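Local coordinates for major capsid protein (Norovirus Hu/GI.7/TCH-060/USA/2003, PDB 4P25) that forms the protruding P domain of the norovirus capsid and binds histo-blood group antigen glycans such as Lewis Y, probably for attachment to host cells, at residues T31-D35 with Q36-V40; L82-L85 with D86-Y90; V228-F231 with V232-A236. All coordinates share one frame; numbering follows the deposited sequence.

Interaction 1 of 3, residues T31-D35 with Q36-V40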
ATOM      1  N   THR A  31     -20.726  -0.343  -1.232  1.00 11.13           N
ATOM      2  CA  THR A  31     -22.006  -1.025  -1.340  1.00 12.60           C
ATOM      3  C   THR A  31     -22.533  -1.365   0.045  1.00 11.28           C
ATOM      4  O   THR A  31     -21.812  -1.245   1.040  1.00 13.17           O
ATOM      5  CB  THR A  31     -21.896  -2.305  -2.199  1.00 16.39           C
ATOM      6  OG1 THR A  31     -23.210  -2.738  -2.584  1.00 18.03           O
ATOM      7  CG2 THR A  31     -21.182  -3.421  -1.436  1.00 17.96           C
ATOM      8  N   VAL A  32     -23.798  -1.759   0.109  1.00 13.73           N
ATOM      9  CA  VAL A  32     -24.346  -2.351   1.319  1.00 11.11           C
ATOM     10  C   VAL A  32     -24.555  -3.828   1.022  1.00 13.19           C
ATOM     11  O   VAL A  32     -24.652  -4.216  -0.144  1.00 17.32           O
ATOM     12  CB  VAL A  32     -25.665  -1.677   1.738  1.00 12.20           C
ATOM     13  CG1 VAL A  32     -25.398  -0.260   2.235  1.00 14.64           C
ATOM     14  CG2 VAL A  32     -26.656  -1.665   0.577  1.00 14.73           C
ATOM     15  N   SER A  33     -24.598  -4.661   2.056  1.00 13.37           N
ATOM     16  CA  SER A  33     -24.784  -6.092   1.834  1.00 14.55           C
ATOM     17  C   SER A  33     -26.207  -6.393   1.376  1.00 14.86           C
ATOM     18  O   SER A  33     -27.145  -5.672   1.730  1.00 17.52           O
ATOM     19  CB  SER A  33     -24.409  -6.901   3.081  1.00 17.70           C
ATOM     20  OG  SER A  33     -25.111  -6.464   4.230  1.00 16.06           O
ATOM     21  N   THR A  34     -26.362  -7.443   0.573  1.00 22.26           N
ATOM     22  CA  THR A  34     -27.669  -7.821   0.033  1.00 22.42           C
ATOM     23  C   THR A  34     -28.656  -8.125   1.161  1.00 18.16           C
ATOM     24  O   THR A  34     -29.810  -7.707   1.116  1.00 23.91           O
ATOM     25  CB  THR A  34     -27.560  -9.005  -0.951  1.00 29.45           C
ATOM     26  OG1 THR A  34     -26.721  -8.631  -2.051  1.00 35.73           O
ATOM     27  CG2 THR A  34     -28.933  -9.386  -1.485  1.00 31.69           C
ATOM     28  N   ASP A  35     -28.186  -8.843   2.175  1.00 20.91           N
ATOM     29  CA  ASP A  35     -28.903  -8.960   3.437  1.00 23.41           C
ATOM     30  C   ASP A  35     -28.311  -7.909   4.364  1.00 24.03           C
ATOM     31  O   ASP A  35     -27.174  -8.042   4.809  1.00 22.39           O
ATOM     32  CB  ASP A  35     -28.719 -10.364   4.020  1.00 28.07           C
ATOM     33  CG  ASP A  35     -29.318 -10.520   5.415  1.00 34.09           C
ATOM     34  OD1 ASP A  35     -29.963  -9.583   5.930  1.00 28.89           O
ATOM     35  OD2 ASP A  35     -29.146 -11.611   5.995  1.00 42.03           O
ATOM     36  N   GLN A  36     -29.078  -6.863   4.657  1.00 21.15           N
ATOM     37  CA  GLN A  36     -28.546  -5.751   5.444  1.00 21.69           C
ATOM     38  C   GLN A  36     -28.393  -6.070   6.931  1.00 25.49           C
ATOM     39  O   GLN A  36     -27.880  -5.249   7.693  1.00 23.10           O
ATOM     40  CB  GLN A  36     -29.375  -4.481   5.240  1.00 23.21           C
ATOM     41  CG  GLN A  36     -29.137  -3.813   3.893  1.00 21.74           C
ATOM     42  CD  GLN A  36     -30.072  -2.645   3.645  1.00 22.62           C
ATOM     43  OE1 GLN A  36     -30.552  -2.005   4.584  1.00 26.58           O
ATOM     44  NE2 GLN A  36     -30.342  -2.365   2.377  1.00 23.74           N
ATOM     45  N   ASN A  37     -28.834  -7.258   7.339  1.00 24.29           N
ATOM     46  CA  ASN A  37     -28.596  -7.725   8.699  1.00 27.94           C
ATOM     47  C   ASN A  37     -27.343  -8.590   8.811  1.00 25.67           C
ATOM     48  O   ASN A  37     -27.009  -9.062   9.899  1.00 25.83           O
ATOM     49  CB  ASN A  37     -29.799  -8.505   9.224  1.00 27.68           C
ATOM     50  CG  ASN A  37     -31.076  -7.700   9.183  1.00 33.91           C
ATOM     51  OD1 ASN A  37     -32.056  -8.107   8.560  1.00 40.40           O
ATOM     52  ND2 ASN A  37     -31.075  -6.551   9.846  1.00 33.40           N
ATOM     53  N   GLN A  38     -26.661  -8.803   7.689  1.00 21.29           N
ATOM     54  CA  GLN A  38     -25.455  -9.633   7.688  1.00 17.21           C
ATOM     55  C   GLN A  38     -24.390  -9.102   8.650  1.00 16.99           C
ATOM     56  O   GLN A  38     -24.046  -7.921   8.621  1.00 16.50           O
ATOM     57  CB  GLN A  38     -24.872  -9.770   6.277  1.00 17.49           C
ATOM     58  CG  GLN A  38     -23.575 -10.577   6.231  1.00 19.53           C
ATOM     59  CD  GLN A  38     -23.090 -10.876   4.820  1.00 25.10           C
ATOM     60  OE1 GLN A  38     -23.647 -10.387   3.836  1.00 29.03           O
ATOM     61  NE2 GLN A  38     -22.044 -11.691   4.718  1.00 25.61           N
ATOM     62  N   VAL A  39     -23.885  -9.991   9.498  1.00 18.35           N
ATOM     63  CA  VAL A  39     -22.816  -9.668  10.436  1.00 15.83           C
ATOM     64  C   VAL A  39     -21.475 -10.081   9.840  1.00 11.28           C
ATOM     65  O   VAL A  39     -21.362 -11.165   9.269  1.00 19.18           O
ATOM     66  CB  VAL A  39     -23.016 -10.422  11.776  1.00 16.50           C
ATOM     67  CG1 VAL A  39     -21.841 -10.195  12.712  1.00 18.83           C
ATOM     68  CG2 VAL A  39     -24.316  -9.999  12.435  1.00 21.15           C
ATOM     69  N   VAL A  40     -20.470  -9.215   9.948  1.00 13.41           N
ATOM     70  CA  VAL A  40     -19.117  -9.568   9.518  1.00 11.72           C
ATOM     71  C   VAL A  40     -18.144  -9.495  10.690  1.00  9.38           C
ATOM     72  O   VAL A  40     -18.449  -8.910  11.730  1.00 11.75           O
ATOM     73  CB  VAL A  40     -18.607  -8.681   8.353  1.00 14.55           C
ATOM     74  CG1 VAL A  40     -19.520  -8.823   7.132  1.00 11.68           C
ATOM     75  CG2 VAL A  40     -18.472  -7.216   8.789  1.00 13.66           C
TER
HETATM   76  O   HOH W   1     -24.023  -6.072   6.779  1.00 13.78           O
HETATM   77  O   HOH W   2     -29.356  -4.358   0.338  1.00 26.53           O
HETATM   78  O   HOH W   3     -25.806 -10.339   2.199  1.00 28.24           O

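Interaction 2 of 3, residues L82-L85 with D86-Y90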
ATOM      1  N   LEU A  82       6.088 -18.881  10.771  1.00  8.03           N
ATOM      2  CA  LEU A  82       5.798 -17.468  10.528  1.00  7.51           C
ATOM      3  C   LEU A  82       6.634 -16.508  11.370  1.00  8.74           C
ATOM      4  O   LEU A  82       6.985 -16.805  12.510  1.00  9.22           O
ATOM      5  CB  LEU A  82       4.311 -17.187  10.754  1.00  9.02           C
ATOM      6  CG  LEU A  82       3.327 -17.965   9.873  1.00 10.76           C
ATOM      7  CD1 LEU A  82       1.877 -17.647  10.241  1.00 13.00           C
ATOM      8  CD2 LEU A  82       3.597 -17.694   8.392  1.00 10.17           C
ATOM      9  N   THR A  83       6.964 -15.359  10.782  1.00  9.69           N
ATOM     10  CA  THR A  83       7.497 -14.228  11.529  1.00  8.35           C
ATOM     11  C   THR A  83       6.620 -13.014  11.246  1.00  7.58           C
ATOM     12  O   THR A  83       5.724 -13.080  10.405  1.00  8.99           O
ATOM     13  CB  THR A  83       8.947 -13.888  11.114  1.00 12.92           C
ATOM     14  OG1 THR A  83       8.976 -13.464   9.744  1.00 12.39           O
ATOM     15  CG2 THR A  83       9.861 -15.100  11.298  1.00 12.45           C
ATOM     16  N   GLU A  84       6.876 -11.903  11.930  1.00  7.40           N
ATOM     17  CA  GLU A  84       6.263 -10.647  11.530  1.00  7.29           C
ATOM     18  C   GLU A  84       6.866 -10.250  10.181  1.00  6.54           C
ATOM     19  O   GLU A  84       7.920 -10.765   9.784  1.00  9.35           O
ATOM     20  CB  GLU A  84       6.495  -9.561  12.588  1.00  7.63           C
ATOM     21  CG  GLU A  84       5.944  -9.907  13.974  1.00  8.62           C
ATOM     22  CD  GLU A  84       4.419  -9.912  14.042  1.00  8.34           C
ATOM     23  OE1 GLU A  84       3.763  -9.402  13.103  1.00  9.42           O
ATOM     24  OE2 GLU A  84       3.874 -10.435  15.043  1.00 11.86           O
ATOM     25  N   LEU A  85       6.198  -9.344   9.473  1.00  6.97           N
ATOM     26  CA  LEU A  85       6.620  -8.954   8.122  1.00  7.93           C
ATOM     27  C   LEU A  85       7.993  -8.281   8.077  1.00 10.49           C
ATOM     28  O   LEU A  85       8.656  -8.281   7.034  1.00 10.78           O
ATOM     29  CB  LEU A  85       5.575  -8.049   7.476  1.00  8.71           C
ATOM     30  CG  LEU A  85       4.197  -8.680   7.248  1.00  8.47           C
ATOM     31  CD1 LEU A  85       3.199  -7.634   6.767  1.00  8.37           C
ATOM     32  CD2 LEU A  85       4.287  -9.853   6.269  1.00  8.88           C
ATOM     33  N   ASP A  86       8.420  -7.712   9.201  1.00  8.79           N
ATOM     34  CA  ASP A  86       9.721  -7.047   9.267  1.00 10.23           C
ATOM     35  C   ASP A  86      10.851  -8.020   9.619  1.00  9.46           C
ATOM     36  O   ASP A  86      12.015  -7.626   9.772  1.00 12.63           O
ATOM     37  CB  ASP A  86       9.680  -5.848  10.230  1.00 12.23           C
ATOM     38  CG  ASP A  86       9.440  -6.254  11.676  1.00 14.71           C
ATOM     39  OD1 ASP A  86       9.243  -7.455  11.950  1.00 13.03           O
ATOM     40  OD2 ASP A  86       9.434  -5.355  12.545  1.00 19.42           O
ATOM     41  N   GLY A  87      10.499  -9.297   9.741  1.00 10.70           N
ATOM     42  CA  GLY A  87      11.476 -10.339  10.009  1.00 10.33           C
ATOM     43  C   GLY A  87      11.680 -10.628  11.485  1.00 11.60           C
ATOM     44  O   GLY A  87      12.365 -11.591  11.843  1.00 15.98           O
ATOM     45  N   THR A  88      11.115  -9.795  12.351  1.00 11.48           N
ATOM     46  CA  THR A  88      11.230 -10.057  13.788  1.00 10.92           C
ATOM     47  C   THR A  88      10.342 -11.236  14.183  1.00  9.04           C
ATOM     48  O   THR A  88       9.341 -11.526  13.512  1.00 11.50           O
ATOM     49  CB  THR A  88      10.889  -8.823  14.648  1.00 16.04           C
ATOM     50  OG1 THR A  88       9.522  -8.449  14.443  1.00 14.53           O
ATOM     51  CG2 THR A  88      11.811  -7.658  14.301  1.00 17.76           C
ATOM     52  N   PRO A  89      10.713 -11.936  15.262  1.00  9.67           N
ATOM     53  CA  PRO A  89       9.942 -13.109  15.674  1.00  9.78           C
ATOM     54  C   PRO A  89       8.471 -12.811  15.925  1.00 10.41           C
ATOM     55  O   PRO A  89       8.106 -11.778  16.505  1.00 11.11           O
ATOM     56  CB  PRO A  89      10.635 -13.541  16.971  1.00 12.67           C
ATOM     57  CG  PRO A  89      12.055 -13.102  16.781  1.00 11.34           C
ATOM     58  CD  PRO A  89      11.949 -11.782  16.054  1.00 10.55           C
ATOM     59  N   TYR A  90       7.634 -13.720  15.440  1.00 11.25           N
ATOM     60  CA  TYR A  90       6.232 -13.751  15.811  1.00  9.37           C
ATOM     61  C   TYR A  90       6.127 -14.526  17.106  1.00 11.45           C
ATOM     62  O   TYR A  90       6.730 -15.593  17.246  1.00 16.70           O
ATOM     63  CB  TYR A  90       5.420 -14.482  14.743  1.00 10.50           C
ATOM     64  CG  TYR A  90       4.000 -14.769  15.178  1.00  8.13           C
ATOM     65  CD1 TYR A  90       3.092 -13.733  15.359  1.00  9.87           C
ATOM     66  CD2 TYR A  90       3.564 -16.072  15.409  1.00 10.44           C
ATOM     67  CE1 TYR A  90       1.785 -13.982  15.761  1.00  8.12           C
ATOM     68  CE2 TYR A  90       2.255 -16.332  15.812  1.00 10.64           C
ATOM     69  CZ  TYR A  90       1.372 -15.280  15.986  1.00  9.85           C
ATOM     70  OH  TYR A  90       0.080 -15.519  16.390  1.00 10.70           O
TER
HETATM   71  O   HOH W   4       8.796 -16.070  14.347  1.00 15.75           O

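Interaction 3 of 3, residues V228-F231 with V232-A236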
ATOM      1  N   VAL A 228      -7.504   3.806   8.605  1.00  8.36           N
ATOM      2  CA  VAL A 228      -6.816   3.156   9.713  1.00  8.67           C
ATOM      3  C   VAL A 228      -5.553   3.918  10.121  1.00  9.35           C
ATOM      4  O   VAL A 228      -5.381   4.257  11.294  1.00  9.29           O
ATOM      5  CB  VAL A 228      -6.455   1.698   9.368  1.00  8.62           C
ATOM      6  CG1 VAL A 228      -5.582   1.098  10.457  1.00 10.00           C
ATOM      7  CG2 VAL A 228      -7.714   0.866   9.187  1.00 13.09           C
ATOM      8  N   SER A 229      -4.672   4.201   9.166  1.00  8.43           N
ATOM      9  CA  SER A 229      -3.443   4.914   9.512  1.00  9.84           C
ATOM     10  C   SER A 229      -3.733   6.333  10.007  1.00  9.72           C
ATOM     11  O   SER A 229      -3.037   6.840  10.882  1.00 13.32           O
ATOM     12  CB  SER A 229      -2.425   4.911   8.367  1.00 13.55           C
ATOM     13  OG  SER A 229      -2.950   5.481   7.187  1.00 15.55           O
ATOM     14  N   HIS A 230      -4.770   6.961   9.462  1.00 10.63           N
ATOM     15  CA  HIS A 230      -5.190   8.285   9.925  1.00  9.78           C
ATOM     16  C   HIS A 230      -5.555   8.252  11.415  1.00 11.09           C
ATOM     17  O   HIS A 230      -5.102   9.098  12.189  1.00 11.97           O
ATOM     18  CB  HIS A 230      -6.390   8.768   9.105  1.00 11.78           C
ATOM     19  CG  HIS A 230      -6.659  10.239   9.212  1.00 15.32           C
ATOM     20  ND1 HIS A 230      -5.970  11.177   8.475  1.00 23.34           N
ATOM     21  CD2 HIS A 230      -7.566  10.927   9.943  1.00 15.80           C
ATOM     22  CE1 HIS A 230      -6.428  12.383   8.760  1.00 19.29           C
ATOM     23  NE2 HIS A 230      -7.398  12.260   9.647  1.00 20.67           N
ATOM     24  N   PHE A 231      -6.360   7.273  11.815  1.00 10.91           N
ATOM     25  CA  PHE A 231      -6.777   7.172  13.213  1.00 10.30           C
ATOM     26  C   PHE A 231      -5.600   6.857  14.134  1.00  9.08           C
ATOM     27  O   PHE A 231      -5.486   7.432  15.217  1.00 13.03           O
ATOM     28  CB  PHE A 231      -7.887   6.128  13.389  1.00 10.73           C
ATOM     29  CG  PHE A 231      -9.125   6.410  12.584  1.00 13.25           C
ATOM     30  CD1 PHE A 231      -9.462   7.708  12.234  1.00 17.31           C
ATOM     31  CD2 PHE A 231      -9.950   5.375  12.177  1.00 17.98           C
ATOM     32  CE1 PHE A 231     -10.596   7.969  11.488  1.00 20.81           C
ATOM     33  CE2 PHE A 231     -11.093   5.630  11.428  1.00 16.71           C
ATOM     34  CZ  PHE A 231     -11.412   6.928  11.084  1.00 17.99           C
ATOM     35  N   VAL A 232      -4.737   5.937  13.710  1.00 11.50           N
ATOM     36  CA  VAL A 232      -3.542   5.585  14.477  1.00 10.09           C
ATOM     37  C   VAL A 232      -2.644   6.801  14.675  1.00  9.75           C
ATOM     38  O   VAL A 232      -2.158   7.057  15.776  1.00 13.50           O
ATOM     39  CB  VAL A 232      -2.737   4.470  13.773  1.00 10.89           C
ATOM     40  CG1 VAL A 232      -1.359   4.310  14.409  1.00 14.80           C
ATOM     41  CG2 VAL A 232      -3.502   3.158  13.815  1.00 12.48           C
ATOM     42  N   GLU A 233      -2.449   7.546  13.593  1.00 12.81           N
ATOM     43  CA  GLU A 233      -1.591   8.724  13.575  1.00 17.86           C
ATOM     44  C   GLU A 233      -2.141   9.845  14.469  1.00 17.03           C
ATOM     45  O   GLU A 233      -1.408  10.464  15.253  1.00 16.59           O
ATOM     46  CB  GLU A 233      -1.469   9.204  12.122  1.00 26.61           C
ATOM     47  CG  GLU A 233      -0.305  10.112  11.825  1.00 42.94           C
ATOM     48  CD  GLU A 233      -0.663  11.575  11.941  1.00 40.71           C
ATOM     49  OE1 GLU A 233      -1.862  11.911  11.813  1.00 43.70           O
ATOM     50  OE2 GLU A 233       0.252  12.392  12.164  1.00 34.21           O
ATOM     51  N   GLN A 234      -3.444  10.083  14.366  1.00 17.89           N
ATOM     52  CA  GLN A 234      -4.075  11.239  14.996  1.00 19.47           C
ATOM     53  C   GLN A 234      -4.303  11.067  16.503  1.00 19.55           C
ATOM     54  O   GLN A 234      -4.178  12.033  17.255  1.00 24.36           O
ATOM     55  CB  GLN A 234      -5.394  11.564  14.273  1.00 21.99           C
ATOM     56  CG  GLN A 234      -6.105  12.832  14.728  1.00 38.24           C
ATOM     57  CD  GLN A 234      -7.286  13.192  13.834  1.00 41.03           C
ATOM     58  OE1 GLN A 234      -8.118  12.343  13.506  1.00 39.60           O
ATOM     59  NE2 GLN A 234      -7.354  14.455  13.425  1.00 44.09           N
ATOM     60  N   GLN A 235      -4.618   9.845  16.932  1.00 18.09           N
ATOM     61  CA  GLN A 235      -4.960   9.558  18.331  1.00 20.31           C
ATOM     62  C   GLN A 235      -6.002  10.545  18.870  1.00 25.72           C
ATOM     63  O   GLN A 235      -5.861  11.068  19.976  1.00 25.20           O
ATOM     64  CB  GLN A 235      -3.713   9.570  19.228  1.00 24.59           C
ATOM     65  CG  GLN A 235      -2.657   8.515  18.898  1.00 29.99           C
ATOM     66  CD  GLN A 235      -3.089   7.104  19.256  1.00 33.95           C
ATOM     67  OE1 GLN A 235      -3.375   6.803  20.416  1.00 43.25           O
ATOM     68  NE2 GLN A 235      -3.131   6.228  18.257  1.00 39.43           N
ATOM     69  N   ALA A 236      -7.039  10.798  18.079  1.00 23.40           N
ATOM     70  CA  ALA A 236      -8.039  11.810  18.413  1.00 26.37           C
ATOM     71  C   ALA A 236      -8.986  11.353  19.519  1.00 22.19           C
ATOM     72  O   ALA A 236      -9.337  10.176  19.592  1.00 29.68           O
ATOM     73  CB  ALA A 236      -8.828  12.203  17.169  1.00 27.76           C
TER
HETATM   74  O   HOH W   5      -7.638   8.997  16.002  1.00 17.15           O

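Interaction 1 of 3, residues T31-D35 with Q36-V40
With chi1 at 174°, Asp-35 carries its carboxylate on the far side from its own backbone N and forward along the chain, where OD1 accepts a hydrogen bond from Asn-37 N at 2.9 Å. The N-H comes from above the carboxylate plane. Ser-33 is turned differently: chi1 of 55° places OG between its backbone N and carbonyl carbon, and from there the hydroxyl donates to Asp-35 O at 2.7 Å. The same carbonyl oxygen accepts Gln-38 N at 3.0 Å, closing a type I beta turn from Asp-35 to Gln-38. The hydroxyl and the amide reach Asp-35 O from opposite faces of its plane, so two protein donors grip one oxygen and hold the peptide's rotation. An aspartate at the first position of such a turn suits its place because its short carboxylate can meet the amide two residues on; a serine two residues earlier has a hydroxyl short enough to reach forward to the carbonyl of Asp-35.

Three waters extend the network. One donates to both Ser-33 OG and Gln-38 O. Another accepts from Asp-35 N and donates to Gln-38 OE1, whose extended side chain also brings OE1 to 3.6 Å from Ser-33 CB. The third donates to Ser-33 O and accepts from Gln-36 NE2, 3.0 Å from that nitrogen, while Gln-36 CG lies 3.5 Å from Ser-33 O. Glutamines suit this surface turn, since their amides span the distance to water, Gln-36 as donor through NE2 and Gln-38 as acceptor through OE1.

The turn lies in the loop between strands 29-31 and 66-73. Thr-31 pairs through its backbone with Tyr-204 of strand 201-208, Val-32 and Gln-36 both rest on Ala-201 of that strand, and Val-40 touches Tyr-204 while its backbone bonds to Ile-193.

Interaction 2 of 3, residues L82-L85 with D86-Y90
Thr-83 CB packs 3.4 Å from Thr-88 O beside the type I turn from Glu-84 to Gly-87 that follows strand 78-83. This inner part is tight. Thr-88 O accepts Glu-84 N at 3.0 Å, and Glu-84 O accepts both Gly-87 N and, at 2.9 Å, the hydroxyl of Thr-83, the two donors arriving from opposite faces of the carbonyl plane. Gly-87 has a positive phi of 92°, at which a CB would be jammed against the preceding carbonyl oxygen; glycine therefore suits the site.

The solvent side is formed by exposed Asp-86 and Thr-88. Asp-86 turns OD1 back in an Asx turn, accepting Thr-88 N from above the carboxylate plane and Thr-88 OG1 on its syn side at 2.7 Å. At the other end Leu-82 O and Tyr-90 N are joined by a water rather than directly.

Glu-84, bent at chi2 (-70°), brings OE2 to the edge of the Tyr-90 ring, 3.4 Å from CD1, with carboxylate and ring planes 59° apart, while OE1 accepts from Leu-99 N. Tyr-90 OH is hydrogen-bonded to His-139 O. Such an in-plane approach sets the carboxylate against the ring's positive C-H rim, which is probably mildly attractive.

Interaction 3 of 3, residues V228-F231 with V232-A236
The last turns of helix 225-234 and its C-terminal end make up this contact, a run of i to i+4 backbone bonds finishing in a residue of left-handed conformation. Val-228 O accepts Val-232 N at 3.0 Å, and the donors then step along the helix: Glu-233 N to Ser-229 O, Gln-234 N to His-230 O, and Gln-235 N to Phe-231 O. Gln-235 leaves the helix with a positive phi of 49°. Its side chain, bent at chi2, folds back so that NE2 donates to Val-232 O at 2.8 Å; the bond is nearly straight at 170°, and the acceptor lies in the plane of the amide. A glutamine fits here because its length and amide N-H can serve a carbonyl of the final turn. Phe-231 O has a second donor, a water at 2.8 Å that also accepts from Ala-236 N and so ties the helix end to the departing chain.

Along one flank, Val-232 CG2 lies 3.3 Å from Val-228 O and approaches Val-228 CG1 loosely at 4.5 Å. Compact branched residues suit this stripe, with Val-228 also packing on Leu-53 and Thr-57. On another flank the His-230 ring and the Gln-234 amide approach obliquely, their planes 75° apart, with Gln-234 OE1 3.9 Å from His-230 CD2.

Both polar ends share Thr-9: His-230 NE2 bonds to its OG1 and Gln-234 OE1 to its N. Buried Val-228 and Phe-231 thus face the protein, Phe-231 on Leu-49, while Glu-233 OE2 accepts from Asn-12 N of the second subunit, consistent with a role in the dimer contact.

Interactions 1, 2 and 3 follow one another along the chain and do not touch. Interactions 1 and 2 lie on opposite sides of the chain's centre, their own centres about 35 Å apart. Interaction 3 has its centre about 27 Å from that of interaction 1 and 24 Å from that of interaction 2, with nearest atoms about 13 Å away in each case. Interaction 1 leaves strand 29-31, which pairs with strand 201-208 in one antiparallel sheet, whereas interaction 2 follows strand 78-83 of the other, which also carries glycan-pocket residues such as Asp-108, Arg-127 and Trp-161. None of the three contributes a pocket residue; interaction 3 instead meets the second subunit.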